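Local coordinates for receptor-type tyrosine-protein phosphatase C (Rattus norvegicus, PDB 5FN8) that probably dephosphorylates phosphotyrosine in signalling proteins during T-cell activation and is represented here by two extracellular fibronectin type III domains, at residues L166-N171 with G176-K181; C118-E123 with A129-E134; V23-P28 with H33-C38. All blocks are in the same frame, centred on the assembly; numbering follows the deposited sequence.

Contact 1 of 3, residues L166-N171 with G176-K181; sequences LVYFYN and GDPEIK. With NAG (2-acetamido-2-deoxy-beta-D-glucopyranose), chain G.
Tyr168 lays one face of its ring against Pro178, whose CB stands 3.7 Å from the ring centroid and 16° off the normal, a CH-pi contact offset toward the rim. With CG anti to the carbonyl carbon (chi1 -52°), the ring leans toward segment 176-181, where the proline flanks it. Gly176 O meets the ring edge in its plane, 3.4 Å from Tyr168 CD2, and the hydroxyl is anchored by a hydrogen bond to Glu134 of the neighbouring strand 130-137. Along the same face of the sheet, Leu166 and Ile180 run side by side, with Leu166 CD2 3.8 Å from Ile180 CD1. These pairs line one face of the hairpin of strands 162-170 and 179-184 in the second fibronectin type III domain. Val167 and Glu179 form its hydrogen-bonded antiparallel pair, Val167 N to Glu179 O at 3.1 Å and Glu179 N to Val167 O at 3.0 Å. Val167 turns to the opposite face, packing on Met104 and Val116 inside the sandwich, while the carboxylate of Glu179 bends away to salt bridges with Lys100 and, weakly, Lys181. Beyond Pro178 a water bridges Phe169 N and Asp177 O, before Gly176 N reaches Phe169 O at 3.0 Å. Tyr170 carries the acetamide of the attached N-acetylglucosamine over its ring centre, with C7 3.7 Å above the plane. The water thus stands in for a direct bond between Phe169 N and Asp177 O, and the Tyr168 ring, held at both its face and its hydroxyl, should have little freedom to rotate.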
loop_
_atom_site.group_PDB
_atom_site.type_symbol
_atom_site.label_atom_id
_atom_site.label_comp_id
_atom_site.label_asym_id
_atom_site.label_seq_id
_atom_site.Cartn_x
_atom_site.Cartn_y
_atom_site.Cartn_z
ATOM N N LEU B 166 -20.969 12.288 -8.897
ATOM C CA LEU B 166 -19.993 12.406 -7.822
ATOM C C LEU B 166 -19.885 11.065 -7.140
ATOM O O LEU B 166 -20.857 10.613 -6.548
ATOM C CB LEU B 166 -20.460 13.467 -6.813
ATOM C CG LEU B 166 -20.680 14.904 -7.304
ATOM C CD1 LEU B 166 -22.148 15.135 -7.754
ATOM C CD2 LEU B 166 -20.394 15.877 -6.180
ATOM N N VAL B 167 -18.724 10.401 -7.270
ATOM C CA VAL B 167 -18.428 9.121 -6.637
ATOM C C VAL B 167 -17.508 9.361 -5.451
ATOM O O VAL B 167 -16.476 9.986 -5.633
ATOM C CB VAL B 167 -17.841 8.031 -7.580
ATOM C CG1 VAL B 167 -17.592 6.721 -6.804
ATOM C CG2 VAL B 167 -18.765 7.769 -8.753
ATOM N N TYR B 168 -17.920 8.933 -4.239
ATOM C CA TYR B 168 -17.114 9.006 -3.005
ATOM C C TYR B 168 -16.871 7.575 -2.559
ATOM O O TYR B 168 -17.734 6.706 -2.738
ATOM C CB TYR B 168 -17.879 9.650 -1.831
ATOM C CG TYR B 168 -18.523 10.985 -2.105
ATOM C CD1 TYR B 168 -19.666 11.080 -2.905
ATOM C CD2 TYR B 168 -18.036 12.149 -1.517
ATOM C CE1 TYR B 168 -20.273 12.312 -3.148
ATOM C CE2 TYR B 168 -18.649 13.382 -1.737
ATOM C CZ TYR B 168 -19.766 13.457 -2.550
ATOM O OH TYR B 168 -20.359 14.677 -2.712
ATOM N N PHE B 169 -15.730 7.352 -1.926
ATOM C CA PHE B 169 -15.412 6.065 -1.314
ATOM C C PHE B 169 -15.739 6.173 0.154
ATOM O O PHE B 169 -15.412 7.185 0.782
ATOM C CB PHE B 169 -13.929 5.719 -1.474
ATOM C CG PHE B 169 -13.605 4.299 -1.064
ATOM C CD1 PHE B 169 -13.844 3.235 -1.927
ATOM C CD2 PHE B 169 -12.972 4.033 0.145
ATOM C CE1 PHE B 169 -13.487 1.929 -1.569
ATOM C CE2 PHE B 169 -12.644 2.735 0.502
ATOM C CZ PHE B 169 -12.894 1.698 -0.366
ATOM N N TYR B 170 -16.373 5.135 0.691
ATOM C CA TYR B 170 -16.698 5.001 2.103
ATOM C C TYR B 170 -15.939 3.792 2.672
ATOM O O TYR B 170 -16.036 2.692 2.129
ATOM C CB TYR B 170 -18.219 4.854 2.294
ATOM C CG TYR B 170 -18.621 4.694 3.741
ATOM C CD1 TYR B 170 -18.420 5.721 4.658
ATOM C CD2 TYR B 170 -19.222 3.517 4.196
ATOM C CE1 TYR B 170 -18.760 5.569 5.999
ATOM C CE2 TYR B 170 -19.570 3.355 5.536
ATOM C CZ TYR B 170 -19.362 4.395 6.430
ATOM O OH TYR B 170 -19.750 4.264 7.747
ATOM N N ASN B 171 -15.175 3.999 3.734
ATOM C CA ASN B 171 -14.341 2.943 4.319
ATOM C C ASN B 171 -14.871 2.333 5.629
ATOM O O ASN B 171 -14.142 1.655 6.310
ATOM C CB ASN B 171 -12.863 3.421 4.451
ATOM C CG ASN B 171 -12.629 4.415 5.561
ATOM O OD1 ASN B 171 -13.476 4.634 6.425
ATOM N ND2 ASN B 171 -11.474 5.049 5.569
ATOM N N GLY B 176 -14.381 9.895 1.669
ATOM C CA GLY B 176 -13.304 10.682 1.087
ATOM C C GLY B 176 -13.840 11.768 0.164
ATOM O O GLY B 176 -15.052 12.041 0.125
ATOM N N ASP B 177 -12.955 12.403 -0.590
ATOM C CA ASP B 177 -13.326 13.448 -1.556
ATOM C C ASP B 177 -13.977 12.815 -2.788
ATOM O O ASP B 177 -13.582 11.698 -3.175
ATOM C CB ASP B 177 -12.073 14.249 -1.993
ATOM C CG ASP B 177 -11.530 15.241 -0.977
ATOM O OD1 ASP B 177 -12.321 15.719 -0.119
ATOM O OD2 ASP B 177 -10.351 15.617 -1.101
ATOM N N PRO B 178 -14.939 13.507 -3.445
ATOM C CA PRO B 178 -15.537 12.928 -4.645
ATOM C C PRO B 178 -14.713 13.144 -5.910
ATOM O O PRO B 178 -14.020 14.154 -6.073
ATOM C CB PRO B 178 -16.847 13.698 -4.779
ATOM C CG PRO B 178 -16.556 15.032 -4.205
ATOM C CD PRO B 178 -15.559 14.812 -3.115
ATOM N N GLU B 179 -14.837 12.198 -6.827
ATOM C CA GLU B 179 -14.389 12.303 -8.186
ATOM C C GLU B 179 -15.691 12.710 -8.948
ATOM O O GLU B 179 -16.692 11.977 -8.924
ATOM C CB GLU B 179 -13.794 10.977 -8.686
ATOM C CG GLU B 179 -12.982 11.147 -9.965
ATOM C CD GLU B 179 -11.903 12.216 -9.917
ATOM O OE1 GLU B 179 -10.869 11.984 -9.251
ATOM O OE2 GLU B 179 -12.112 13.301 -10.507
ATOM N N ILE B 180 -15.695 13.935 -9.517
ATOM C CA ILE B 180 -16.819 14.546 -10.226
ATOM C C ILE B 180 -16.640 14.458 -11.746
ATOM O O ILE B 180 -15.574 14.799 -12.274
ATOM C CB ILE B 180 -17.049 16.007 -9.744
ATOM C CG1 ILE B 180 -17.158 16.072 -8.208
ATOM C CG2 ILE B 180 -18.257 16.657 -10.447
ATOM C CD1 ILE B 180 -17.243 17.471 -7.581
ATOM N N LYS B 181 -17.690 14.011 -12.450
ATOM C CA LYS B 181 -17.673 13.885 -13.909
ATOM C C LYS B 181 -18.979 14.390 -14.532
ATOM O O LYS B 181 -20.047 13.879 -14.188
ATOM C CB LYS B 181 -17.386 12.426 -14.365
ATOM C CG LYS B 181 -16.005 11.885 -14.019
ATOM C CD LYS B 181 -14.878 12.463 -14.839
ATOM C CE LYS B 181 -13.520 12.085 -14.283
ATOM N NZ LYS B 181 -12.753 13.303 -13.891
HETATM C C1 NAG G . -23.587 2.416 2.812
HETATM C C2 NAG G . -23.553 3.443 3.947
HETATM C C3 NAG G . -23.076 2.823 5.265
HETATM C C4 NAG G . -23.751 1.482 5.536
HETATM C C5 NAG G . -23.623 0.540 4.342
HETATM C C6 NAG G . -24.370 -0.763 4.537
HETATM C C7 NAG G . -22.408 5.661 4.147
HETATM C C8 NAG G . -21.605 6.674 3.393
HETATM N N2 NAG G . -22.643 4.493 3.501
HETATM O O3 NAG G . -23.424 3.692 6.340
HETATM O O4 NAG G . -23.156 0.891 6.688
HETATM O O5 NAG G . -24.186 1.165 3.180
HETATM O O6 NAG G . -24.204 -1.656 3.445
HETATM O O7 NAG G . -22.804 5.878 5.289
HETATM O O HOH W 1 -13.391 9.176 -1.792
#

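Contact 2 of 3, residues C118-E123 with A129-E134; sequences CNSPYE and ARYILE. With NAG (2-acetamido-2-deoxy-beta-D-glucopyranose), chain G.
Ser120 OG donates to Pro121 O at 3.0 Å, in the carbonyl plane on a lone pair; the bond lies beside the hydroxyl end of Tyr131, which reaches across from strand 130-134. That end presses on the serine's carbons, Tyr131 OH lying 3.2 Å from Ser120 CA, with the CA at the ring edge. No hydrogen bond spans the two segments. Further up the ring, Cys118 SG sits obliquely 3.7 Å from Tyr131 CD1, a sulfur-aromatic contact; chi1 of 81° places the sulfur between backbone N and carbonyl carbon, and it continues into the disulfide with Cys150. Here strand 114-119 of one sheet faces strand 130-137 of the other, so Tyr131 bridges the two layers of the fibronectin type III sandwich, where Phe169 meets it edge-to-face and Phe152 also touches it. On the other side of strand 130-134, Arg130 and Ile132 pack against the glycan on Asn146. O6 of the N-acetylglucosamine lies over the centre of the Arg130 guanidinium, 3.4 Å from its CZ, while Arg130 NE bonds the side-chain oxygen of Asn146. Ile132 CD1 packs on the acetamide methyl C8 at 3.7 Å. At the far end Tyr122 stacks on Tyr122 of the second subunit.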
loop_
_atom_site.group_PDB
_atom_site.type_symbol
_atom_site.label_atom_id
_atom_site.label_comp_id
_atom_site.label_asym_id
_atom_site.label_seq_id
_atom_site.Cartn_x
_atom_site.Cartn_y
_atom_site.Cartn_z
ATOM N N CYS B 118 -15.693 2.881 -11.808
ATOM C CA CYS B 118 -14.466 3.376 -11.217
ATOM C C CYS B 118 -13.758 2.220 -10.556
ATOM O O CYS B 118 -14.317 1.120 -10.432
ATOM C CB CYS B 118 -14.728 4.520 -10.230
ATOM S SG CYS B 118 -15.264 3.985 -8.576
ATOM N N ASN B 119 -12.528 2.473 -10.122
ATOM C CA ASN B 119 -11.750 1.488 -9.403
ATOM C C ASN B 119 -11.427 2.058 -8.044
ATOM O O ASN B 119 -11.460 3.275 -7.844
ATOM C CB ASN B 119 -10.477 1.126 -10.169
ATOM C CG ASN B 119 -10.724 0.611 -11.564
ATOM O OD1 ASN B 119 -10.290 1.211 -12.551
ATOM N ND2 ASN B 119 -11.439 -0.501 -11.676
ATOM N N SER B 120 -11.116 1.173 -7.122
ATOM C CA SER B 120 -10.763 1.457 -5.743
ATOM C C SER B 120 -9.711 2.566 -5.578
ATOM O O SER B 120 -8.821 2.673 -6.427
ATOM C CB SER B 120 -10.236 0.174 -5.105
ATOM O OG SER B 120 -9.847 0.354 -3.754
ATOM N N PRO B 121 -9.739 3.367 -4.473
ATOM C CA PRO B 121 -8.629 4.299 -4.225
ATOM C C PRO B 121 -7.400 3.464 -3.773
ATOM O O PRO B 121 -7.523 2.275 -3.439
ATOM C CB PRO B 121 -9.144 5.139 -3.041
ATOM C CG PRO B 121 -10.583 4.782 -2.891
ATOM C CD PRO B 121 -10.684 3.396 -3.342
ATOM N N TYR B 122 -6.221 4.082 -3.726
ATOM C CA TYR B 122 -5.030 3.343 -3.285
ATOM C C TYR B 122 -4.993 3.233 -1.756
ATOM O O TYR B 122 -4.758 2.144 -1.214
ATOM C CB TYR B 122 -3.760 3.977 -3.870
ATOM C CG TYR B 122 -3.649 3.821 -5.370
ATOM C CD1 TYR B 122 -3.251 2.614 -5.936
ATOM C CD2 TYR B 122 -3.873 4.897 -6.220
ATOM C CE1 TYR B 122 -3.102 2.477 -7.316
ATOM C CE2 TYR B 122 -3.665 4.790 -7.595
ATOM C CZ TYR B 122 -3.324 3.566 -8.144
ATOM O OH TYR B 122 -3.181 3.456 -9.505
ATOM N N GLU B 123 -5.348 4.340 -1.082
ATOM C CA GLU B 123 -5.474 4.498 0.368
ATOM C C GLU B 123 -6.930 4.237 0.818
ATOM O O GLU B 123 -7.799 5.086 0.596
ATOM C CB GLU B 123 -5.060 5.929 0.761
ATOM C CG GLU B 123 -3.562 6.222 0.585
ATOM C CD GLU B 123 -3.116 7.572 1.113
ATOM O OE1 GLU B 123 -3.390 7.876 2.298
ATOM O OE2 GLU B 123 -2.494 8.330 0.334
ATOM N N ALA B 129 -15.190 -1.225 2.296
ATOM C CA ALA B 129 -15.033 -0.698 0.965
ATOM C C ALA B 129 -16.393 -0.548 0.271
ATOM O O ALA B 129 -16.970 -1.545 -0.194
ATOM C CB ALA B 129 -14.098 -1.584 0.156
ATOM N N ARG B 130 -16.917 0.715 0.228
ATOM C CA ARG B 130 -18.198 1.052 -0.420
ATOM C C ARG B 130 -18.083 2.276 -1.273
ATOM O O ARG B 130 -17.256 3.165 -1.037
ATOM C CB ARG B 130 -19.372 1.139 0.570
ATOM C CG ARG B 130 -19.463 -0.139 1.406
ATOM C CD ARG B 130 -20.771 -0.414 2.045
ATOM N NE ARG B 130 -21.885 -0.411 1.096
ATOM C CZ ARG B 130 -22.435 -1.492 0.560
ATOM N NH1 ARG B 130 -21.931 -2.689 0.805
ATOM N NH2 ARG B 130 -23.478 -1.381 -0.249
ATOM N N TYR B 131 -18.903 2.295 -2.298
ATOM C CA TYR B 131 -18.941 3.331 -3.309
ATOM C C TYR B 131 -20.266 4.079 -3.240
ATOM O O TYR B 131 -21.341 3.476 -3.350
ATOM C CB TYR B 131 -18.725 2.685 -4.690
ATOM C CG TYR B 131 -17.363 2.045 -4.801
ATOM C CD1 TYR B 131 -16.252 2.790 -5.182
ATOM C CD2 TYR B 131 -17.165 0.711 -4.444
ATOM C CE1 TYR B 131 -14.984 2.210 -5.256
ATOM C CE2 TYR B 131 -15.902 0.127 -4.489
ATOM C CZ TYR B 131 -14.816 0.876 -4.912
ATOM O OH TYR B 131 -13.579 0.276 -4.916
ATOM N N ILE B 132 -20.173 5.406 -3.036
ATOM C CA ILE B 132 -21.350 6.280 -2.957
ATOM C C ILE B 132 -21.439 7.094 -4.220
ATOM O O ILE B 132 -20.502 7.809 -4.570
ATOM C CB ILE B 132 -21.280 7.209 -1.707
ATOM C CG1 ILE B 132 -20.965 6.467 -0.387
ATOM C CG2 ILE B 132 -22.480 8.169 -1.630
ATOM C CD1 ILE B 132 -21.774 5.280 -0.021
ATOM N N LEU B 133 -22.533 7.004 -4.895
ATOM C CA LEU B 133 -22.726 7.824 -6.065
ATOM C C LEU B 133 -23.891 8.796 -5.859
ATOM O O LEU B 133 -24.985 8.387 -5.501
ATOM C CB LEU B 133 -22.936 6.971 -7.324
ATOM C CG LEU B 133 -23.464 7.705 -8.561
ATOM C CD1 LEU B 133 -22.440 8.676 -9.124
ATOM C CD2 LEU B 133 -23.901 6.741 -9.615
ATOM N N GLU B 134 -23.633 10.081 -6.083
ATOM C CA GLU B 134 -24.632 11.148 -6.079
ATOM C C GLU B 134 -24.815 11.641 -7.489
ATOM O O GLU B 134 -23.846 11.863 -8.221
ATOM C CB GLU B 134 -24.177 12.321 -5.249
ATOM C CG GLU B 134 -24.262 12.060 -3.780
ATOM C CD GLU B 134 -24.154 13.347 -3.001
ATOM O OE1 GLU B 134 -23.369 14.256 -3.365
ATOM O OE2 GLU B 134 -24.888 13.437 -2.000
HETATM C C1 NAG G . -23.587 2.416 2.812
HETATM C C2 NAG G . -23.553 3.443 3.947
HETATM C C3 NAG G . -23.076 2.823 5.265
HETATM C C4 NAG G . -23.751 1.482 5.536
HETATM C C5 NAG G . -23.623 0.540 4.342
HETATM C C6 NAG G . -24.370 -0.763 4.537
HETATM C C7 NAG G . -22.408 5.661 4.147
HETATM C C8 NAG G . -21.605 6.674 3.393
HETATM N N2 NAG G . -22.643 4.493 3.501
HETATM O O3 NAG G . -23.424 3.692 6.340
HETATM O O4 NAG G . -23.156 0.891 6.688
HETATM O O5 NAG G . -24.186 1.165 3.180
HETATM O O6 NAG G . -24.204 -1.656 3.445
HETATM O O7 NAG G . -22.804 5.878 5.289
#

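Contact 3 of 3, residues V23-P28 with H33-C38; sequences VSWAEP and HGYILC
Tyr35, Trp25 and Pro28 carry most of this buried contact, which packs strand 33-38 of the first fibronectin type III domain against strand 23-24 and the loop that follows it. Trp25 probably corresponds to the core tryptophan of this fold. Its indole comes over one face of the Tyr35 ring, offset toward the rim: Trp25 NE1 is 3.4 Å from Tyr35 CE1, and the five-membered ring and the tyrosine ring are inclined at 49°. The indole gets there because CG lies between backbone N and carbonyl carbon (chi1 53°), tipping the ring inward. The tyrosine hydroxyl goes past it, in the plane of the indole at its edge, and meets the proline ring, with Tyr35 OH 3.7 Å from Pro28 CG. No hydrogen bond joins the two segments; apolar and aromatic surfaces do the work. Val23 and Ser24, as well as residues 33-38, pair antiparallel with the second subunit, extending the sheet into that chain, and a disulfide links Cys38 to its Cys47. Beyond Trp25, Val23 and Leu37 meet end-on, Val23 CB 4.1 Å from Leu37 CD1. On the far side of Tyr35, the proline and histidine side chains pass one another, with Pro28 CG 3.6 Å from His33 CD2.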
loop_
_atom_site.group_PDB
_atom_site.type_symbol
_atom_site.label_atom_id
_atom_site.label_comp_id
_atom_site.label_asym_id
_atom_site.label_seq_id
_atom_site.Cartn_x
_atom_site.Cartn_y
_atom_site.Cartn_z
ATOM N N VAL B 23 4.224 -23.419 -4.151
ATOM C CA VAL B 23 4.431 -24.049 -2.849
ATOM C C VAL B 23 4.307 -25.548 -3.057
ATOM O O VAL B 23 3.315 -25.999 -3.623
ATOM C CB VAL B 23 3.489 -23.535 -1.731
ATOM C CG1 VAL B 23 3.987 -23.999 -0.377
ATOM C CG2 VAL B 23 3.387 -22.016 -1.742
ATOM N N SER B 24 5.346 -26.297 -2.669
ATOM C CA SER B 24 5.412 -27.746 -2.823
ATOM C C SER B 24 5.931 -28.415 -1.545
ATOM O O SER B 24 6.761 -27.834 -0.837
ATOM C CB SER B 24 6.273 -28.126 -4.018
ATOM O OG SER B 24 7.645 -28.020 -3.687
ATOM N N TRP B 25 5.437 -29.638 -1.272
ATOM C CA TRP B 25 5.754 -30.419 -0.080
ATOM C C TRP B 25 5.808 -31.915 -0.376
ATOM O O TRP B 25 5.331 -32.335 -1.432
ATOM C CB TRP B 25 4.704 -30.151 1.014
ATOM C CG TRP B 25 3.277 -30.349 0.583
ATOM C CD1 TRP B 25 2.513 -31.463 0.759
ATOM C CD2 TRP B 25 2.434 -29.378 -0.051
ATOM N NE1 TRP B 25 1.245 -31.250 0.273
ATOM C CE2 TRP B 25 1.166 -29.978 -0.227
ATOM C CE3 TRP B 25 2.634 -28.063 -0.514
ATOM C CZ2 TRP B 25 0.099 -29.308 -0.836
ATOM C CZ3 TRP B 25 1.583 -27.404 -1.133
ATOM C CH2 TRP B 25 0.331 -28.021 -1.280
ATOM N N ALA B 26 6.360 -32.717 0.578
ATOM C CA ALA B 26 6.520 -34.178 0.479
ATOM C C ALA B 26 5.221 -34.933 0.228
ATOM O O ALA B 26 4.206 -34.672 0.882
ATOM C CB ALA B 26 7.220 -34.723 1.716
ATOM N N GLU B 27 5.273 -35.892 -0.715
ATOM C CA GLU B 27 4.132 -36.723 -1.096
ATOM C C GLU B 27 3.990 -37.963 -0.178
ATOM O O GLU B 27 4.827 -38.876 -0.239
ATOM C CB GLU B 27 4.228 -37.114 -2.581
ATOM C CG GLU B 27 2.902 -37.571 -3.175
ATOM C CD GLU B 27 2.944 -38.018 -4.627
ATOM O OE1 GLU B 27 3.863 -37.591 -5.364
ATOM O OE2 GLU B 27 2.027 -38.765 -5.040
ATOM N N PRO B 28 2.956 -37.992 0.704
ATOM C CA PRO B 28 2.773 -39.170 1.583
ATOM C C PRO B 28 2.123 -40.361 0.883
ATOM O O PRO B 28 0.999 -40.259 0.381
ATOM C CB PRO B 28 1.896 -38.648 2.734
ATOM C CG PRO B 28 1.335 -37.343 2.261
ATOM C CD PRO B 28 1.885 -36.995 0.909
ATOM N N HIS B 33 -5.187 -37.368 2.411
ATOM C CA HIS B 33 -5.004 -36.192 3.268
ATOM C C HIS B 33 -5.656 -34.927 2.767
ATOM O O HIS B 33 -5.753 -34.703 1.563
ATOM C CB HIS B 33 -3.510 -35.933 3.532
ATOM C CG HIS B 33 -2.744 -37.160 3.914
ATOM N ND1 HIS B 33 -2.640 -37.570 5.233
ATOM C CD2 HIS B 33 -2.090 -38.046 3.128
ATOM C CE1 HIS B 33 -1.924 -38.681 5.207
ATOM N NE2 HIS B 33 -1.567 -39.005 3.964
ATOM N N GLY B 34 -6.079 -34.109 3.719
ATOM C CA GLY B 34 -6.632 -32.780 3.510
ATOM C C GLY B 34 -5.549 -31.768 3.833
ATOM O O GLY B 34 -4.594 -32.102 4.549
ATOM N N TYR B 35 -5.628 -30.544 3.251
ATOM C CA TYR B 35 -4.580 -29.537 3.491
ATOM C C TYR B 35 -5.070 -28.127 3.731
ATOM O O TYR B 35 -6.074 -27.705 3.155
ATOM C CB TYR B 35 -3.519 -29.519 2.369
ATOM C CG TYR B 35 -2.807 -30.830 2.122
ATOM C CD1 TYR B 35 -1.626 -31.144 2.794
ATOM C CD2 TYR B 35 -3.290 -31.746 1.194
ATOM C CE1 TYR B 35 -0.960 -32.352 2.567
ATOM C CE2 TYR B 35 -2.630 -32.955 0.956
ATOM C CZ TYR B 35 -1.457 -33.248 1.636
ATOM O OH TYR B 35 -0.816 -34.452 1.414
ATOM N N ILE B 36 -4.332 -27.386 4.581
ATOM C CA ILE B 36 -4.536 -25.953 4.819
ATOM C C ILE B 36 -3.228 -25.259 4.581
ATOM O O ILE B 36 -2.213 -25.600 5.211
ATOM C CB ILE B 36 -5.183 -25.558 6.173
ATOM C CG1 ILE B 36 -6.529 -26.251 6.361
ATOM C CG2 ILE B 36 -5.364 -24.030 6.262
ATOM C CD1 ILE B 36 -6.430 -27.180 7.307
ATOM N N LEU B 37 -3.236 -24.357 3.589
ATOM C CA LEU B 37 -2.095 -23.531 3.229
ATOM C C LEU B 37 -2.352 -22.202 3.918
ATOM O O LEU B 37 -3.444 -21.620 3.824
ATOM C CB LEU B 37 -1.979 -23.368 1.701
ATOM C CG LEU B 37 -0.727 -22.639 1.153
ATOM C CD1 LEU B 37 -0.272 -23.235 -0.158
ATOM C CD2 LEU B 37 -0.945 -21.133 1.061
ATOM N N CYS B 38 -1.345 -21.757 4.652
ATOM C CA CYS B 38 -1.388 -20.514 5.411
ATOM C C CYS B 38 -0.271 -19.617 4.962
ATOM O O CYS B 38 0.861 -20.083 4.806
ATOM C CB CYS B 38 -1.280 -20.809 6.906
ATOM S SG CYS B 38 -2.642 -21.785 7.578
#

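Overall arrangement
Along the chain the contacts follow in series: contact 3 in the first fibronectin type III domain, then contact 2 and contact 1 in the second. Contacts 1 and 2 have centres about 6 Å apart and share the four-stranded sheet in which strands 162-170 and 130-137 are neighbours; Phe169 additionally packs on Pro121 and Ala129, and both contacts touch the same N-acetylglucosamine. Contact 1 holds an edge of that sheet, and contact 2 ties it to the opposing one. Contact 3 lies about 38 Å from contact 2 and 44 Å from contact 1, centre to centre. Contacts 2 and 3 both touch the second subunit, so each domain contributes to the dimer in this crystal.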